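Local coordinates for 2-methyl-3-hydroxypyridine-5-carboxylic acid oxygenase (Mesorhizobium loti, PDB 3ALJ), which catalyses the flavin-dependent oxygenation of 2-methyl-3-hydroxypyridine-5-carboxylic acid, probably opening its ring as it adds oxygen, with FAD as the bound cofactor, at residues A[12-23]-A[147-156]; A[37-46]-A[118-129]. One frame throughout, in Å; residues are numbered along the deposited sequence. Where two conformers were deposited one is given.

Overall arrangement
Contacts 1 and 2 join neighbouring parts of the parallel portion of one mixed sheet, in which strand 36-40 lies beside strand 13-17; their centres are about 10 Å apart. Contact 1 pairs strand 13-17 with 151-154 on one side, and contact 2 pairs 36-40 with the outermost strand 123-125 on the other. The two meet directly: E15 OE1 is 2.6 Å from H40 NE2, a probable hydrogen bond, and G18 N is 2.7 Å from H40 O, another. Both reach FAD at the carboxyl ends of their strands. The 12-23 segment brings the glycine-rich turn and helix start to the diphosphate, whereas 37-46 brings the carboxylate of E41 to the adenosine ribose.

Contact 1: A[12-23]-A[147-156]; sequences RRAEVAGGGFAG and LEADLIVGAD. With FAD (flavin-adenine dinucleotide), chain B.
E15 and L147 meet at about a right angle: the leucine's CD1 lies 3.6 Å from E15 OE1, while A149 CB packs against E15 CG. A bend at chi2 (-77°) folds the glutamate back over these apolar groups. Its buried carboxylate is satisfied nonetheless, OE1 by H40 and OE2 by a water at 2.7 Å that also joins R13 NH2 and E148 O. With an alanine here, that water and H40 would each probably be short of a partner, and a gap would open beside L147. Beneath, strands 13-17 and 151-154 run parallel, with E15 N 3.0 Å from L151 O and V153 N returning to E15 O. At the strand entrance D150 OD2 takes the amide R13 N through its anti lone pair (2.8 Å). On the sheet face opposite E15, V16 and V153 lie side by side, V16 CG2 4.0 Å from V153 CB. The two strands belong to the Rossmann-type FAD-binding fold, whose probable GxGxxG turn follows A17. Glycine suits G18 because a CB would run into A155 O, and G20 because one would hit the cofactor. Beyond the turn, A22 N donates to FAD O1P (2.9 Å), and a second water links that oxygen to G23 N and A155 O.

Contact 2: A[37-46]-A[118-129]; sequences VRLHEKSSEL and RALGVDISVNSE. With FAD (flavin-adenine dinucleotide), chain B.
H40 and S128 supply the side-chain hydrogen bond across this contact: H40 ND1 and S128 OG lie 2.8 Å apart, the hydroxyl near the ring plane at its edge. With CG beside the backbone N (chi1 -57°), the imidazole presents ND1 to S128 while NE2 is held by E15, so both ring nitrogens are engaged and the ring's rotation is fixed.

Backbone bonds join strands 37-40 and 123-125 in parallel. L39 sits between D123 and S125, giving its N to D123 O (2.7 Å) and receiving S125 N at its O. The pairing continues past the strands: E41 N reaches S125 O, and S128 N and N127 N bond to E41 O and S43 O, both arriving well out of the carbonyl planes as the chain turns.

The apolar contacts are made by leucine, isoleucine and valine methyls. L39 and I124 lie side by side, pointing the same way, with L39 CD2 4.1 Å from I124 CG2, and L46 lays CD2 across V126 CG1 (3.6 Å) and beside I124, its other methyl near R118.

Among the charged groups, the aliphatic part of K42 runs alongside E129, with K42 CD 3.7 Å from E129 CD. Their charged ends are linked by a water rather than directly, and E129 has its salt bridge with K161.

E41 is turned to FAD. Its OE1 accepts FAD O2B and its OE2 accepts FAD O3B, each at 2.7 Å, a two-pronged grip suited to a carboxylate. OE1 also takes S43 N and OE2 takes G19 N, so backbone amides position the acid. An acidic residue just past the end of the second strand, binding the adenosine ribose hydroxyls, is a hallmark of Rossmann-type dinucleotide-binding folds.

Contact 1: A[12-23]-A[147-156]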
# COMPACT_ATOMS: atom_id res chain seq x y z
N ARG A 12 13.02 25.64 5.91
CA ARG A 12 11.91 25.02 6.60
C ARG A 12 12.32 23.60 7.09
O ARG A 12 13.02 22.90 6.42
CB ARG A 12 10.84 24.90 5.51
CG ARG A 12 10.45 26.21 4.81
CD ARG A 12 9.45 25.81 3.70
NE ARG A 12 10.05 25.31 2.45
CZ ARG A 12 9.33 25.02 1.35
NH1 ARG A 12 9.93 24.61 0.28
NH2 ARG A 12 8.04 25.21 1.37
N ARG A 13 11.89 23.25 8.29
CA ARG A 13 12.20 21.95 8.84
C ARG A 13 10.93 21.05 8.98
O ARG A 13 9.92 21.53 9.43
CB ARG A 13 12.81 22.16 10.24
CG ARG A 13 13.42 20.78 10.71
CD ARG A 13 14.15 20.68 11.96
NE ARG A 13 15.31 21.51 11.80
CZ ARG A 13 16.09 21.77 12.83
NH1 ARG A 13 17.13 22.63 12.67
NH2 ARG A 13 15.82 21.21 14.01
N ALA A 14 11.08 19.80 8.51
CA ALA A 14 9.97 18.83 8.70
C ALA A 14 10.53 17.66 9.50
O ALA A 14 11.62 17.18 9.28
CB ALA A 14 9.55 18.38 7.31
N GLU A 15 9.63 17.19 10.38
CA GLU A 15 9.93 15.91 11.13
C GLU A 15 8.79 14.95 10.71
O GLU A 15 7.61 15.24 10.84
CB GLU A 15 9.86 16.19 12.67
CG GLU A 15 11.01 17.08 13.15
CD GLU A 15 12.30 16.34 13.27
OE1 GLU A 15 12.34 15.13 13.00
OE2 GLU A 15 13.30 16.96 13.65
N VAL A 16 9.21 13.78 10.20
CA VAL A 16 8.30 12.77 9.68
C VAL A 16 8.36 11.59 10.60
O VAL A 16 9.49 11.07 10.92
CB VAL A 16 8.74 12.38 8.27
CG1 VAL A 16 7.84 11.25 7.72
CG2 VAL A 16 8.77 13.56 7.32
N ALA A 17 7.23 11.17 11.13
CA ALA A 17 7.13 9.92 11.89
C ALA A 17 6.65 8.79 10.98
O ALA A 17 5.50 8.84 10.48
CB ALA A 17 6.04 10.21 13.00
N GLY A 18 7.50 7.75 10.90
CA GLY A 18 7.14 6.52 10.13
C GLY A 18 7.94 6.41 8.88
O GLY A 18 8.02 7.33 8.06
N GLY A 19 8.53 5.26 8.71
CA GLY A 19 9.36 4.96 7.48
C GLY A 19 8.74 3.99 6.56
O GLY A 19 9.44 3.19 5.96
N GLY A 20 7.43 4.03 6.47
CA GLY A 20 6.74 3.27 5.39
C GLY A 20 6.60 4.04 4.12
O GLY A 20 7.33 5.02 3.85
N PHE A 21 5.70 3.57 3.26
CA PHE A 21 5.63 4.24 1.92
C PHE A 21 5.17 5.68 2.03
O PHE A 21 5.64 6.55 1.32
CB PHE A 21 4.69 3.42 1.00
CG PHE A 21 5.03 1.99 0.92
CD1 PHE A 21 6.25 1.58 0.49
CD2 PHE A 21 4.13 1.02 1.34
CE1 PHE A 21 6.64 0.23 0.47
CE2 PHE A 21 4.53 -0.40 1.26
CZ PHE A 21 5.73 -0.74 0.76
N ALA A 22 4.26 6.00 2.96
CA ALA A 22 3.84 7.38 3.10
C ALA A 22 4.92 8.32 3.62
O ALA A 22 5.19 9.39 3.06
CB ALA A 22 2.62 7.45 4.03
N GLY A 23 5.65 7.81 4.65
CA GLY A 23 6.68 8.68 5.22
C GLY A 23 7.90 8.90 4.36
O GLY A 23 8.41 10.02 4.27
N LEU A 147 11.35 17.54 19.54
CA LEU A 147 11.82 18.12 18.28
C LEU A 147 10.88 19.21 17.84
O LEU A 147 9.68 19.01 17.79
CB LEU A 147 11.90 16.95 17.23
CG LEU A 147 12.86 15.76 17.59
CD1 LEU A 147 12.75 14.62 16.54
CD2 LEU A 147 14.21 16.32 17.69
N GLU A 148 11.41 20.38 17.52
CA GLU A 148 10.52 21.42 16.99
C GLU A 148 10.71 21.43 15.45
O GLU A 148 11.79 21.18 14.90
CB GLU A 148 10.99 22.81 17.51
CG GLU A 148 10.82 22.99 19.04
CD GLU A 148 11.29 24.36 19.46
OE1 GLU A 148 12.23 24.42 20.29
OE2 GLU A 148 10.73 25.36 18.92
N ALA A 149 9.61 21.77 14.79
CA ALA A 149 9.63 21.76 13.35
C ALA A 149 8.60 22.74 12.83
O ALA A 149 7.60 23.03 13.50
CB ALA A 149 9.37 20.32 12.83
N ASP A 150 8.75 23.09 11.53
CA ASP A 150 7.65 23.82 10.86
C ASP A 150 6.53 22.94 10.35
O ASP A 150 5.44 23.40 10.07
CB ASP A 150 8.26 24.55 9.67
CG ASP A 150 9.51 25.45 10.10
OD1 ASP A 150 9.22 26.40 10.92
OD2 ASP A 150 10.67 25.21 9.79
N LEU A 151 6.82 21.63 10.25
CA LEU A 151 5.76 20.65 9.78
C LEU A 151 6.09 19.36 10.46
O LEU A 151 7.26 18.96 10.58
CB LEU A 151 5.93 20.47 8.25
CG LEU A 151 5.11 19.31 7.61
CD1 LEU A 151 3.62 19.69 7.60
CD2 LEU A 151 5.71 19.03 6.24
N ILE A 152 5.01 18.76 10.93
CA ILE A 152 5.10 17.38 11.50
C ILE A 152 4.26 16.44 10.63
O ILE A 152 3.07 16.75 10.42
CB ILE A 152 4.56 17.34 12.92
CG1 ILE A 152 5.35 18.34 13.81
CG2 ILE A 152 4.56 15.90 13.47
CD1 ILE A 152 4.93 18.17 15.21
N VAL A 153 4.81 15.36 10.09
CA VAL A 153 4.08 14.41 9.29
C VAL A 153 3.85 13.15 10.11
O VAL A 153 4.81 12.44 10.43
CB VAL A 153 4.85 14.12 8.00
CG1 VAL A 153 4.04 13.11 7.14
CG2 VAL A 153 5.03 15.46 7.12
N GLY A 154 2.59 12.86 10.35
CA GLY A 154 2.21 11.59 11.02
C GLY A 154 1.97 10.55 9.94
O GLY A 154 0.90 10.43 9.42
N ALA A 155 3.04 9.83 9.60
CA ALA A 155 2.96 8.71 8.57
C ALA A 155 3.28 7.42 9.34
O ALA A 155 3.95 6.52 8.81
CB ALA A 155 4.07 9.00 7.52
N ASP A 156 2.68 7.32 10.54
CA ASP A 156 2.99 6.20 11.44
C ASP A 156 1.98 5.14 11.53
O ASP A 156 1.87 4.46 12.56
CB ASP A 156 3.44 6.83 12.83
CG ASP A 156 2.49 7.85 13.37
OD1 ASP A 156 1.74 8.58 12.67
OD2 ASP A 156 2.48 8.00 14.67
PA FAD B . 2.91 1.59 7.00
O1A FAD B . 3.31 0.94 5.71
O2A FAD B . 2.23 0.83 7.98
O5B FAD B . 4.24 2.20 7.61
C5B FAD B . 4.23 2.89 8.90
C4B FAD B . 5.69 2.79 9.31
O4B FAD B . 5.68 3.57 10.56
C3B FAD B . 6.15 1.44 9.70
O3B FAD B . 7.47 1.17 9.17
C2B FAD B . 6.08 1.45 11.27
O2B FAD B . 7.04 0.58 11.90
C1B FAD B . 6.46 2.86 11.61
N9A FAD B . 5.84 3.36 12.80
C8A FAD B . 4.64 3.02 13.38
N7A FAD B . 4.39 3.79 14.45
C5A FAD B . 5.47 4.65 14.57
C6A FAD B . 5.73 5.72 15.42
N6A FAD B . 4.85 6.04 16.44
N1A FAD B . 6.87 6.38 15.23
C2A FAD B . 7.75 6.05 14.27
N3A FAD B . 7.55 5.04 13.38
C4A FAD B . 6.37 4.38 13.54
N1 FAD B . -1.73 -1.02 -1.09
C2 FAD B . -1.45 -0.88 -2.37
O2 FAD B . -1.22 0.22 -2.89
N3 FAD B . -1.42 -1.99 -3.20
C4 FAD B . -1.64 -3.28 -2.71
O4 FAD B . -1.45 -4.29 -3.50
C4X FAD B . -1.96 -3.40 -1.37
N5 FAD B . -2.31 -4.68 -0.84
C5X FAD B . -2.69 -4.78 0.49
C6 FAD B . -3.14 -6.00 1.02
C7 FAD B . -3.46 -6.11 2.35
C7M FAD B . -3.94 -7.49 2.90
C8 FAD B . -3.40 -5.01 3.17
C8M FAD B . -3.78 -5.09 4.67
C9 FAD B . -2.96 -3.79 2.66
C9A FAD B . -2.64 -3.65 1.29
N10 FAD B . -2.21 -2.37 0.72
C10 FAD B . -1.94 -2.27 -0.59
C1' FAD B . -2.19 -1.12 1.63
C2' FAD B . -0.76 -0.85 2.06
O2' FAD B . -0.23 -2.02 2.71
C3' FAD B . -0.75 0.27 3.11
O3' FAD B . -1.83 1.21 2.75
C4' FAD B . 0.48 1.07 3.14
O4' FAD B . 1.56 0.17 3.54
C5' FAD B . 0.43 2.15 4.17
O5' FAD B . 1.66 2.86 4.16
P FAD B . 1.95 3.82 5.39
O1P FAD B . 3.30 4.35 5.15
O2P FAD B . 0.82 4.77 5.64
O3P FAD B . 1.95 2.84 6.68
O HOH W 1 13.79 19.31 14.83
O HOH W 2 5.13 5.74 6.52

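Contact 2: A[37-46]-A[118-129]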
# COMPACT_ATOMS: atom_id res chain seq x y z
N VAL A 37 14.62 17.77 6.15
CA VAL A 37 13.73 16.69 6.61
C VAL A 37 14.43 15.62 7.37
O VAL A 37 15.47 15.07 6.94
CB VAL A 37 13.23 15.86 5.35
CG1 VAL A 37 12.11 14.88 5.82
CG2 VAL A 37 12.78 16.66 4.32
N ARG A 38 13.84 15.27 8.53
CA ARG A 38 14.36 14.16 9.29
C ARG A 38 13.22 13.14 9.45
O ARG A 38 12.02 13.58 9.60
CB ARG A 38 14.75 14.65 10.70
CG ARG A 38 15.92 15.74 10.59
CD ARG A 38 15.31 17.11 10.76
NE ARG A 38 16.31 18.19 10.58
CZ ARG A 38 17.16 18.56 11.55
NH1 ARG A 38 17.97 19.58 11.29
NH2 ARG A 38 17.16 17.97 12.78
N LEU A 39 13.52 11.87 9.33
CA LEU A 39 12.48 10.79 9.42
C LEU A 39 12.81 9.86 10.53
O LEU A 39 14.00 9.47 10.71
CB LEU A 39 12.45 10.06 8.04
CG LEU A 39 11.43 8.90 8.01
CD1 LEU A 39 10.76 8.84 6.58
CD2 LEU A 39 11.98 7.57 8.35
N HIS A 40 11.78 9.48 11.28
CA HIS A 40 11.91 8.63 12.44
C HIS A 40 11.15 7.31 12.26
O HIS A 40 9.89 7.36 12.18
CB HIS A 40 11.41 9.38 13.66
CG HIS A 40 12.14 10.67 13.88
ND1 HIS A 40 13.34 10.75 14.59
CD2 HIS A 40 11.93 11.90 13.31
CE1 HIS A 40 13.80 12.01 14.49
NE2 HIS A 40 12.94 12.74 13.77
N GLU A 41 11.86 6.21 12.19
CA GLU A 41 11.22 4.89 12.12
C GLU A 41 11.33 4.18 13.49
O GLU A 41 12.49 4.03 13.95
CB GLU A 41 11.91 4.05 10.98
CG GLU A 41 11.57 2.58 11.01
CD GLU A 41 10.07 2.32 10.97
OE1 GLU A 41 9.52 1.52 11.76
OE2 GLU A 41 9.39 2.89 10.05
N LYS A 42 10.22 3.71 14.00
CA LYS A 42 10.23 3.01 15.31
C LYS A 42 11.00 1.74 15.31
O LYS A 42 11.70 1.39 16.29
CB LYS A 42 8.76 2.84 15.74
CG LYS A 42 8.58 1.82 16.92
CD LYS A 42 7.02 1.69 17.23
CE LYS A 42 6.27 1.10 16.07
NZ LYS A 42 4.86 0.73 16.57
N SER A 43 10.89 0.95 14.25
CA SER A 43 11.53 -0.38 14.18
C SER A 43 13.03 -0.24 14.12
O SER A 43 13.62 0.83 13.82
CB SER A 43 10.98 -1.14 12.95
OG SER A 43 9.63 -1.39 13.27
N SER A 44 13.65 -1.37 14.50
CA SER A 44 15.11 -1.35 14.58
C SER A 44 15.78 -1.41 13.26
O SER A 44 16.97 -1.16 13.17
CB SER A 44 15.63 -2.51 15.40
OG SER A 44 15.34 -3.72 14.72
N GLU A 45 15.02 -1.72 12.17
CA GLU A 45 15.61 -1.77 10.83
C GLU A 45 14.53 -1.10 9.94
O GLU A 45 13.35 -1.05 10.34
CB GLU A 45 15.73 -3.21 10.29
CG GLU A 45 16.63 -4.08 11.03
CD GLU A 45 16.67 -5.44 10.39
OE1 GLU A 45 17.82 -5.91 10.19
OE2 GLU A 45 15.56 -6.01 10.08
N LEU A 46 15.00 -0.71 8.77
CA LEU A 46 14.09 -0.25 7.68
C LEU A 46 13.63 -1.44 6.87
O LEU A 46 14.43 -2.02 6.12
CB LEU A 46 14.78 0.76 6.82
CG LEU A 46 15.38 1.94 7.58
CD1 LEU A 46 16.29 2.74 6.60
CD2 LEU A 46 14.33 2.88 8.15
N ARG A 118 18.12 8.23 0.91
CA ARG A 118 19.54 8.29 1.36
C ARG A 118 20.29 9.10 0.31
O ARG A 118 21.15 9.98 0.74
CB ARG A 118 20.09 6.92 1.50
CG ARG A 118 19.57 6.25 2.69
CD ARG A 118 20.29 4.89 2.79
NE ARG A 118 19.98 4.16 4.02
CZ ARG A 118 19.93 2.81 4.12
NH1 ARG A 118 19.68 2.28 5.31
NH2 ARG A 118 20.21 1.99 3.11
N ALA A 119 20.07 8.86 -1.00
CA ALA A 119 20.79 9.63 -2.03
C ALA A 119 20.56 11.12 -1.85
O ALA A 119 21.47 11.94 -2.17
CB ALA A 119 20.41 9.20 -3.41
N LEU A 120 19.38 11.60 -1.41
CA LEU A 120 19.07 12.97 -1.26
C LEU A 120 19.54 13.57 0.12
O LEU A 120 19.43 14.78 0.30
CB LEU A 120 17.56 13.18 -1.39
CG LEU A 120 17.04 13.01 -2.82
CD1 LEU A 120 15.55 12.95 -2.70
CD2 LEU A 120 17.47 14.25 -3.62
N GLY A 121 20.06 12.69 0.98
CA GLY A 121 20.48 13.20 2.28
C GLY A 121 19.35 13.40 3.26
O GLY A 121 19.46 14.21 4.22
N VAL A 122 18.21 12.71 3.14
CA VAL A 122 17.26 12.75 4.26
C VAL A 122 17.91 12.03 5.48
O VAL A 122 18.53 10.95 5.38
CB VAL A 122 16.05 11.94 3.87
CG1 VAL A 122 15.05 11.74 4.96
CG2 VAL A 122 15.34 12.61 2.70
N ASP A 123 17.75 12.71 6.63
CA ASP A 123 18.28 12.14 7.86
C ASP A 123 17.25 11.10 8.36
O ASP A 123 16.19 11.48 8.88
CB ASP A 123 18.40 13.31 8.84
CG ASP A 123 18.97 12.93 10.17
OD1 ASP A 123 19.14 11.75 10.44
OD2 ASP A 123 19.24 13.91 10.92
N ILE A 124 17.62 9.84 8.35
CA ILE A 124 16.73 8.75 8.77
C ILE A 124 17.29 8.16 10.05
O ILE A 124 18.50 7.85 10.17
CB ILE A 124 16.74 7.62 7.74
CG1 ILE A 124 16.09 8.16 6.42
CG2 ILE A 124 15.93 6.45 8.23
CD1 ILE A 124 16.23 7.16 5.26
N SER A 125 16.41 8.07 11.03
CA SER A 125 16.75 7.35 12.28
C SER A 125 15.89 6.12 12.45
O SER A 125 14.69 6.16 12.27
CB SER A 125 16.45 8.27 13.45
OG SER A 125 17.32 9.41 13.45
N VAL A 126 16.51 5.01 12.83
CA VAL A 126 15.81 3.81 13.29
C VAL A 126 15.76 3.74 14.83
O VAL A 126 16.36 4.63 15.50
CB VAL A 126 16.31 2.53 12.75
CG1 VAL A 126 16.16 2.37 11.19
CG2 VAL A 126 17.87 2.32 13.12
N ASN A 127 14.90 2.84 15.35
CA ASN A 127 14.69 2.78 16.83
C ASN A 127 14.27 4.15 17.33
O ASN A 127 14.66 4.64 18.45
CB ASN A 127 16.04 2.42 17.57
CG ASN A 127 16.54 1.07 17.24
OD1 ASN A 127 17.69 0.89 16.77
ND2 ASN A 127 15.73 0.17 17.46
N SER A 128 13.42 4.89 16.55
CA SER A 128 13.06 6.26 16.84
C SER A 128 11.57 6.44 16.67
O SER A 128 11.02 6.58 15.54
CB SER A 128 13.84 7.16 15.84
OG SER A 128 13.69 8.56 16.27
N GLU A 129 10.88 6.30 17.77
CA GLU A 129 9.39 6.28 17.76
C GLU A 129 8.81 7.58 18.16
O GLU A 129 9.16 8.12 19.27
CB GLU A 129 8.87 5.16 18.74
CG GLU A 129 7.30 5.12 18.83
CD GLU A 129 6.78 4.21 19.88
OE1 GLU A 129 7.57 3.81 20.78
OE2 GLU A 129 5.60 3.92 19.82
PA FAD B . 2.91 1.59 7.00
O1A FAD B . 3.31 0.94 5.71
O2A FAD B . 2.23 0.83 7.98
O5B FAD B . 4.24 2.20 7.61
C5B FAD B . 4.23 2.89 8.90
C4B FAD B . 5.69 2.79 9.31
O4B FAD B . 5.68 3.57 10.56
C3B FAD B . 6.15 1.44 9.70
O3B FAD B . 7.47 1.17 9.17
C2B FAD B . 6.08 1.45 11.27
O2B FAD B . 7.04 0.58 11.90
C1B FAD B . 6.46 2.86 11.61
N9A FAD B . 5.84 3.36 12.80
C8A FAD B . 4.64 3.02 13.38
N7A FAD B . 4.39 3.79 14.45
C5A FAD B . 5.47 4.65 14.57
C6A FAD B . 5.73 5.72 15.42
N6A FAD B . 4.85 6.04 16.44
N1A FAD B . 6.87 6.38 15.23
C2A FAD B . 7.75 6.05 14.27
N3A FAD B . 7.55 5.04 13.38
C4A FAD B . 6.37 4.38 13.54
N1 FAD B . -1.73 -1.02 -1.09
C2 FAD B . -1.45 -0.88 -2.37
O2 FAD B . -1.22 0.22 -2.89
N3 FAD B . -1.42 -1.99 -3.20
C4 FAD B . -1.64 -3.28 -2.71
O4 FAD B . -1.45 -4.29 -3.50
C4X FAD B . -1.96 -3.40 -1.37
N5 FAD B . -2.31 -4.68 -0.84
C5X FAD B . -2.69 -4.78 0.49
C6 FAD B . -3.14 -6.00 1.02
C7 FAD B . -3.46 -6.11 2.35
C7M FAD B . -3.94 -7.49 2.90
C8 FAD B . -3.40 -5.01 3.17
C8M FAD B . -3.78 -5.09 4.67
C9 FAD B . -2.96 -3.79 2.66
C9A FAD B . -2.64 -3.65 1.29
N10 FAD B . -2.21 -2.37 0.72
C10 FAD B . -1.94 -2.27 -0.59
C1' FAD B . -2.19 -1.12 1.63
C2' FAD B . -0.76 -0.85 2.06
O2' FAD B . -0.23 -2.02 2.71
C3' FAD B . -0.75 0.27 3.11
O3' FAD B . -1.83 1.21 2.75
C4' FAD B . 0.48 1.07 3.14
O4' FAD B . 1.56 0.17 3.54
C5' FAD B . 0.43 2.15 4.17
O5' FAD B . 1.66 2.86 4.16
P FAD B . 1.95 3.82 5.39
O1P FAD B . 3.30 4.35 5.15
O2P FAD B . 0.82 4.77 5.64
O3P FAD B . 1.95 2.84 6.68
O HOH W 3 16.08 11.23 11.93
O HOH W 4 3.80 3.08 17.98